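Local coordinates for putative histidine protein kinase (Rhodobacter sphaeroides, PDB 3KYJ), which probably relays chemoreceptor signals to the flagellar motors as a CheA-type histidine kinase, whose phosphate-accepting Hpt domain makes up this chain, at residues G78-D82 with A83-M87; E90-E93 with I94-A98. One frame throughout, in Å; residues are numbered along the deposited sequence. Where two conformers were deposited one is given.

Contact 1 of 2, residues G78-D82 with A83-M87; sequences GLVRD and AGVPM
The carbonyl oxygen of Val-85 is the bump, and Val-80 offers the hollow. Val-85 O lodges in the notch between the two methyls of Val-80, 3.4 Å from both CG1 and CG2. It also meets Val-80 CA, at 3.2 Å, in a CA-H...O contact. Val-80 has CG1 anti to its own nitrogen (chi1 176°) and CG2 beside that nitrogen, which turns both branches to the oxygen. A water donates to Val-80 O and to Val-85 O, bridging the two carbonyls. Met-87 crosses Val-80 at about a right angle. Its CB lies 4.0 Å from Val-80 CG1; its CE also comes near CG2 in one of two conformers, so that touch is less certain.

This is the C-terminal end of helix 64-82 in the helical bundle of the Hpt domain. The chain leaves the helix at Ala-83, and Gly-84 follows with a left-handed backbone (phi 74°). The turn folds around Leu-79 O, which accepts from Ala-83 N at 2.9 Å and from Val-85 N at 3.3 Å. The two donors come from opposite faces of the carbonyl plane. On the flank, Leu-79 CB packs on Val-85 CG2 at 3.9 Å, and Leu-79 CD2 reaches Ala-83 CB more loosely. An alanine in place of Val-80 has neither methyl branch, and would probably open a gap beside Val-85 O and Met-87 CB.

Next along the helix, Arg-81 holds the Asp-82 carboxylate through two nitrogens, one to each oxygen. NE donates to OD1 and NH2 to OD2, in a salt bridge at the helix end. Arg-81 also makes a cation-pi contact with Phe-48. Val-80 and Met-87 rest on Val-44 of helix 40-60, and Leu-79 and Val-85 touch Cys-135 of helix 122-135.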
ATOM      1  N   GLY A  78     -13.463   3.582   7.019  1.00 22.32           N
ATOM      2  CA  GLY A  78     -14.221   2.775   6.076  1.00 25.04           C
ATOM      3  C   GLY A  78     -15.721   2.710   6.357  1.00 25.92           C
ATOM      4  O   GLY A  78     -16.526   2.616   5.426  1.00 28.55           O
ATOM      5  N   LEU A  79     -16.116   2.769   7.624  1.00 25.94           N
ATOM      6  CA  LEU A  79     -17.545   2.781   7.959  1.00 27.71           C
ATOM      7  C   LEU A  79     -18.202   4.046   7.416  1.00 26.31           C
ATOM      8  O   LEU A  79     -19.341   4.011   6.948  1.00 28.42           O
ATOM      9  CB  LEU A  79     -17.772   2.748   9.461  1.00 30.27           C
ATOM     10  CG  LEU A  79     -17.431   1.453  10.195  1.00 34.90           C
ATOM     11  CD1 LEU A  79     -17.598   1.692  11.684  1.00 37.70           C
ATOM     12  CD2 LEU A  79     -18.320   0.318   9.716  1.00 37.75           C
ATOM     13  N   VAL A  80     -17.499   5.167   7.523  1.00 24.32           N
ATOM     14  CA  VAL A  80     -17.968   6.441   6.935  1.00 23.13           C
ATOM     15  C   VAL A  80     -18.034   6.329   5.415  1.00 24.27           C
ATOM     16  O   VAL A  80     -19.033   6.700   4.795  1.00 26.96           O
ATOM     17  CB  VAL A  80     -17.055   7.624   7.326  1.00 23.29           C
ATOM     18  CG1 VAL A  80     -17.506   8.889   6.626  1.00 24.78           C
ATOM     19  CG2 VAL A  80     -17.072   7.838   8.828  1.00 24.38           C
ATOM     20  N   ARG A  81     -16.971   5.810   4.809  1.00 24.83           N
ATOM     21  CA  ARG A  81     -16.879   5.802   3.355  1.00 27.53           C
ATOM     22  C   ARG A  81     -17.873   4.819   2.734  1.00 28.76           C
ATOM     23  O   ARG A  81     -18.473   5.122   1.697  1.00 32.27           O
ATOM     24  CB  ARG A  81     -15.446   5.462   2.917  1.00 29.66           C
ATOM     25  CG  ARG A  81     -15.204   5.662   1.427  1.00 36.40           C
ATOM     26  CD  ARG A  81     -13.870   5.088   1.002  1.00 41.13           C
ATOM     27  NE  ARG A  81     -13.879   3.630   1.084  1.00 41.18           N
ATOM     28  CZ  ARG A  81     -12.834   2.863   0.805  1.00 40.65           C
ATOM     29  NH1 ARG A  81     -11.699   3.418   0.422  1.00 39.81           N
ATOM     30  NH2 ARG A  81     -12.928   1.546   0.900  1.00 44.62           N
ATOM     31  N   ASP A  82     -18.087   3.672   3.380  1.00 31.14           N
ATOM     32  CA  ASP A  82     -18.807   2.555   2.765  1.00 33.49           C
ATOM     33  C   ASP A  82     -20.141   2.184   3.405  1.00 34.88           C
ATOM     34  O   ASP A  82     -21.039   1.683   2.715  1.00 36.93           O
ATOM     35  CB  ASP A  82     -17.918   1.308   2.791  1.00 37.02           C
ATOM     36  CG  ASP A  82     -16.609   1.519   2.068  1.00 37.94           C
ATOM     37  OD1 ASP A  82     -16.570   2.388   1.174  1.00 39.38           O
ATOM     38  OD2 ASP A  82     -15.621   0.822   2.406  1.00 38.73           O
ATOM     39  N   ALA A  83     -20.278   2.426   4.705  1.00 34.33           N
ATOM     40  CA  ALA A  83     -21.422   1.920   5.472  1.00 36.40           C
ATOM     41  C   ALA A  83     -22.339   3.035   5.966  1.00 34.65           C
ATOM     42  O   ALA A  83     -23.183   2.837   6.864  1.00 34.98           O
ATOM     43  CB  ALA A  83     -20.931   1.107   6.641  1.00 39.70           C
ATOM     44  N   GLY A  84     -22.158   4.213   5.398  1.00 31.51           N
ATOM     45  CA  GLY A  84     -23.106   5.297   5.617  1.00 30.92           C
ATOM     46  C   GLY A  84     -23.057   5.974   6.979  1.00 29.57           C
ATOM     47  O   GLY A  84     -23.942   6.768   7.311  1.00 30.53           O
ATOM     48  N   VAL A  85     -22.017   5.707   7.757  1.00 29.26           N
ATOM     49  CA  VAL A  85     -21.827   6.360   9.047  1.00 27.66           C
ATOM     50  C   VAL A  85     -21.348   7.811   8.856  1.00 26.42           C
ATOM     51  O   VAL A  85     -20.404   8.060   8.141  1.00 26.06           O
ATOM     52  CB  VAL A  85     -20.794   5.555   9.898  1.00 30.29           C
ATOM     53  CG1 VAL A  85     -20.463   6.273  11.193  1.00 32.24           C
ATOM     54  CG2 VAL A  85     -21.344   4.185  10.194  1.00 34.19           C
ATOM     55  N   PRO A  86     -22.031   8.790   9.471  1.00 25.85           N
ATOM     56  CA  PRO A  86     -21.525  10.161   9.332  1.00 24.66           C
ATOM     57  C   PRO A  86     -20.167  10.394  10.003  1.00 23.71           C
ATOM     58  O   PRO A  86     -19.855   9.779  11.035  1.00 24.73           O
ATOM     59  CB  PRO A  86     -22.604  11.009  10.037  1.00 28.09           C
ATOM     60  CG  PRO A  86     -23.812  10.156  10.051  1.00 28.92           C
ATOM     61  CD  PRO A  86     -23.302   8.750  10.207  1.00 28.19           C
ATOM     62  N   MET A  87     -19.374  11.251   9.378  1.00 22.77           N
ATOM     63  CA  MET A  87     -18.077  11.653   9.914  0.51 22.27           C
ATOM     64  C   MET A  87     -18.317  12.676  11.017  1.00 21.86           C
ATOM     65  O   MET A  87     -18.091  13.883  10.852  1.00 21.76           O
ATOM     66  CB  MET A  87     -17.187  12.219   8.795  0.51 22.96           C
ATOM     67  CG  MET A  87     -15.796  12.746   9.235  0.51 22.99           C
ATOM     68  SD  MET A  87     -14.686  11.567  10.044  0.51 22.32           S
ATOM     69  CE  MET A  87     -14.214  10.482   8.691  0.51 24.96           C
TER
HETATM   70  O   HOH W   1     -21.471   8.152   5.492  1.00 26.56           O

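Contact 2 of 2, residues E90-E93 with I94-A98; sequences EIVE and ILLFA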
ATOM      1  N   GLU A  90     -16.983  13.216  16.952  1.00 23.51           N
ATOM      2  CA  GLU A  90     -16.271  12.264  17.783  1.00 25.20           C
ATOM      3  C   GLU A  90     -15.256  11.470  16.950  1.00 24.21           C
ATOM      4  O   GLU A  90     -14.122  11.203  17.398  1.00 24.66           O
ATOM      5  CB  GLU A  90     -17.226  11.311  18.504  1.00 27.01           C
ATOM      6  CG  GLU A  90     -16.476  10.378  19.457  1.00 32.37           C
ATOM      7  CD  GLU A  90     -17.396   9.494  20.274  1.00 33.92           C
ATOM      8  OE1 GLU A  90     -18.581   9.348  19.914  1.00 34.07           O
ATOM      9  OE2 GLU A  90     -16.915   8.926  21.272  1.00 34.64           O
ATOM     10  N   ILE A  91     -15.671  11.045  15.765  1.00 21.40           N
ATOM     11  CA  ILE A  91     -14.741  10.348  14.869  1.00 19.53           C
ATOM     12  C   ILE A  91     -13.539  11.233  14.587  1.00 19.91           C
ATOM     13  O   ILE A  91     -12.382  10.770  14.639  1.00 19.52           O
ATOM     14  CB  ILE A  91     -15.425   9.898  13.569  1.00 19.27           C
ATOM     15  CG1 ILE A  91     -16.516   8.868  13.874  1.00 21.36           C
ATOM     16  CG2 ILE A  91     -14.389   9.370  12.595  1.00 19.47           C
ATOM     17  CD1 ILE A  91     -17.197   8.205  12.670  1.00 24.74           C
ATOM     18  N   VAL A  92     -13.785  12.499  14.270  1.00 19.20           N
ATOM     19  CA  VAL A  92     -12.699  13.409  13.936  1.00 19.54           C
ATOM     20  C   VAL A  92     -11.739  13.530  15.116  1.00 20.41           C
ATOM     21  O   VAL A  92     -10.527  13.481  14.962  1.00 20.93           O
ATOM     22  CB  VAL A  92     -13.229  14.783  13.463  1.00 20.24           C
ATOM     23  CG1 VAL A  92     -12.092  15.778  13.331  1.00 22.79           C
ATOM     24  CG2 VAL A  92     -13.980  14.613  12.147  1.00 21.01           C
ATOM     25  N   GLU A  93     -12.309  13.636  16.311  1.00 22.16           N
ATOM     26  CA  GLU A  93     -11.543  13.765  17.541  1.00 25.05           C
ATOM     27  C   GLU A  93     -10.634  12.552  17.812  1.00 22.10           C
ATOM     28  O   GLU A  93      -9.443  12.694  18.118  1.00 23.63           O
ATOM     29  CB  GLU A  93     -12.537  13.921  18.702  1.00 30.39           C
ATOM     30  CG  GLU A  93     -11.967  13.889  20.084  1.00 40.60           C
ATOM     31  CD  GLU A  93     -13.063  14.000  21.133  1.00 45.37           C
ATOM     32  OE1 GLU A  93     -13.988  14.829  20.952  1.00 45.42           O
ATOM     33  OE2 GLU A  93     -12.998  13.254  22.132  1.00 48.36           O
ATOM     34  N   ILE A  94     -11.227  11.370  17.731  1.00 21.20           N
ATOM     35  CA  ILE A  94     -10.508  10.122  17.980  1.00 18.98           C
ATOM     36  C   ILE A  94      -9.381   9.981  16.943  1.00 19.24           C
ATOM     37  O   ILE A  94      -8.262   9.572  17.271  1.00 20.58           O
ATOM     38  CB  ILE A  94     -11.434   8.904  17.931  1.00 20.63           C
ATOM     39  CG1 ILE A  94     -12.426   8.952  19.103  1.00 25.88           C
ATOM     40  CG2 ILE A  94     -10.629   7.609  17.989  1.00 24.17           C
ATOM     41  CD1 ILE A  94     -13.573   7.981  18.953  1.00 30.99           C
ATOM     42  N   LEU A  95      -9.650  10.351  15.699  1.00 18.02           N
ATOM     43  CA  LEU A  95      -8.631  10.202  14.662  1.00 16.05           C
ATOM     44  C   LEU A  95      -7.518  11.240  14.793  1.00 16.42           C
ATOM     45  O   LEU A  95      -6.378  10.946  14.430  1.00 16.13           O
ATOM     46  CB  LEU A  95      -9.241  10.208  13.273  1.00 16.05           C
ATOM     47  CG  LEU A  95     -10.145   9.023  12.944  1.00 15.96           C
ATOM     48  CD1 LEU A  95     -10.863   9.204  11.604  1.00 17.99           C
ATOM     49  CD2 LEU A  95      -9.318   7.726  12.945  1.00 18.51           C
ATOM     50  N   LEU A  96      -7.826  12.442  15.294  1.00 18.23           N
ATOM     51  CA  LEU A  96      -6.783  13.414  15.600  1.00 20.23           C
ATOM     52  C   LEU A  96      -5.853  12.861  16.701  1.00 19.95           C
ATOM     53  O   LEU A  96      -4.638  12.963  16.598  1.00 20.58           O
ATOM     54  CB  LEU A  96      -7.355  14.777  16.022  1.00 22.70           C
ATOM     55  CG  LEU A  96      -7.690  15.674  14.836  1.00 25.76           C
ATOM     56  CD1 LEU A  96      -8.491  16.885  15.322  1.00 30.26           C
ATOM     57  CD2 LEU A  96      -6.422  16.103  14.123  1.00 27.78           C
ATOM     58  N   PHE A  97      -6.436  12.262  17.739  1.00 20.40           N
ATOM     59  CA  PHE A  97      -5.660  11.593  18.783  1.00 20.30           C
ATOM     60  C   PHE A  97      -4.826  10.471  18.153  1.00 19.07           C
ATOM     61  O   PHE A  97      -3.633  10.325  18.442  1.00 19.52           O
ATOM     62  CB  PHE A  97      -6.636  11.066  19.860  1.00 22.57           C
ATOM     63  CG  PHE A  97      -5.994  10.302  20.992  1.00 24.20           C
ATOM     64  CD1 PHE A  97      -4.829  10.731  21.578  1.00 28.00           C
ATOM     65  CD2 PHE A  97      -6.579   9.145  21.446  1.00 28.07           C
ATOM     66  CE1 PHE A  97      -4.249  10.005  22.637  1.00 28.66           C
ATOM     67  CE2 PHE A  97      -6.010   8.424  22.491  1.00 29.23           C
ATOM     68  CZ  PHE A  97      -4.849   8.854  23.064  1.00 28.28           C
ATOM     69  N   ALA A  98      -5.441   9.698  17.264  1.00 17.56           N
ATOM     70  CA  ALA A  98      -4.712   8.647  16.570  1.00 17.02           C
ATOM     71  C   ALA A  98      -3.541   9.202  15.773  1.00 17.15           C
ATOM     72  O   ALA A  98      -2.471   8.611  15.773  1.00 16.71           O
ATOM     73  CB  ALA A  98      -5.619   7.829  15.693  1.00 18.89           C
TER
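Ile-91 and Leu-95, one helical turn apart, run alongside each other in the same direction. The CG2 branch of Ile-91 meets Leu-95 CD1 at 3.7 Å. Leu-95 carries CG beside its own nitrogen (chi1 -66°), which brings CG to 3.3 Å from Ile-91 O. Ile-94 folds back in the same sense. Its CG1 comes to 3.3 Å from Glu-90 O, and its CD1 touches Glu-90 CG at 3.8 Å. Glu-90 is extended, and the two side chains cross at a slant. The carboxylate runs past Ile-94 to salt bridges from OE1 to Arg-134 and Lys-131. Val-92 CG1 and Leu-96 CD1 touch loosely, at 4.3 Å.

The backbone is regular helix. Ile-94 N donates to Glu-90 O at 2.9 Å, and the next three residues repeat the step to Ile-91, Val-92 and Glu-93. Phe-97 has CG anti to its nitrogen (chi1 178°), which carries the ring off the preceding turn to Gln-127; of its side chain, only CB nears Glu-93 O.

Residues 90-98 are the first turns of helix 89-112 in the Hpt helical bundle. Ile-91 packs on Leu-76 of helix 64-82, and Leu-95 on Ile-77. Val-92 meets Leu-34 of helix 10-35, and Leu-96 meets Leu-31. Ile-94 faces Leu-128 of helix 122-135.

Contact 1 is at the surface, about 16 Å from the centre of the chain; contact 2 is partly buried, about 9 Å from it. Contact 1 turns the chain out of helix 64-82, and contact 2 follows in the next, helix 89-112. Their centres are about 15 Å apart, yet they meet, mainly at Ile-91. Its CD1 packs 3.5 Å from Pro-86 O and also touches Val-80 CG2 and Val-85 CG1; Met-87 SD packs on Val-92 CG2. The helix end adds to its aliphatic contacts a shared carbonyl, a bridging water and a local ion pair. The start of helix 89-112 relies on regular helical bonds and aliphatic branches, while the Glu-90 carboxylate is paired with helix 122-135.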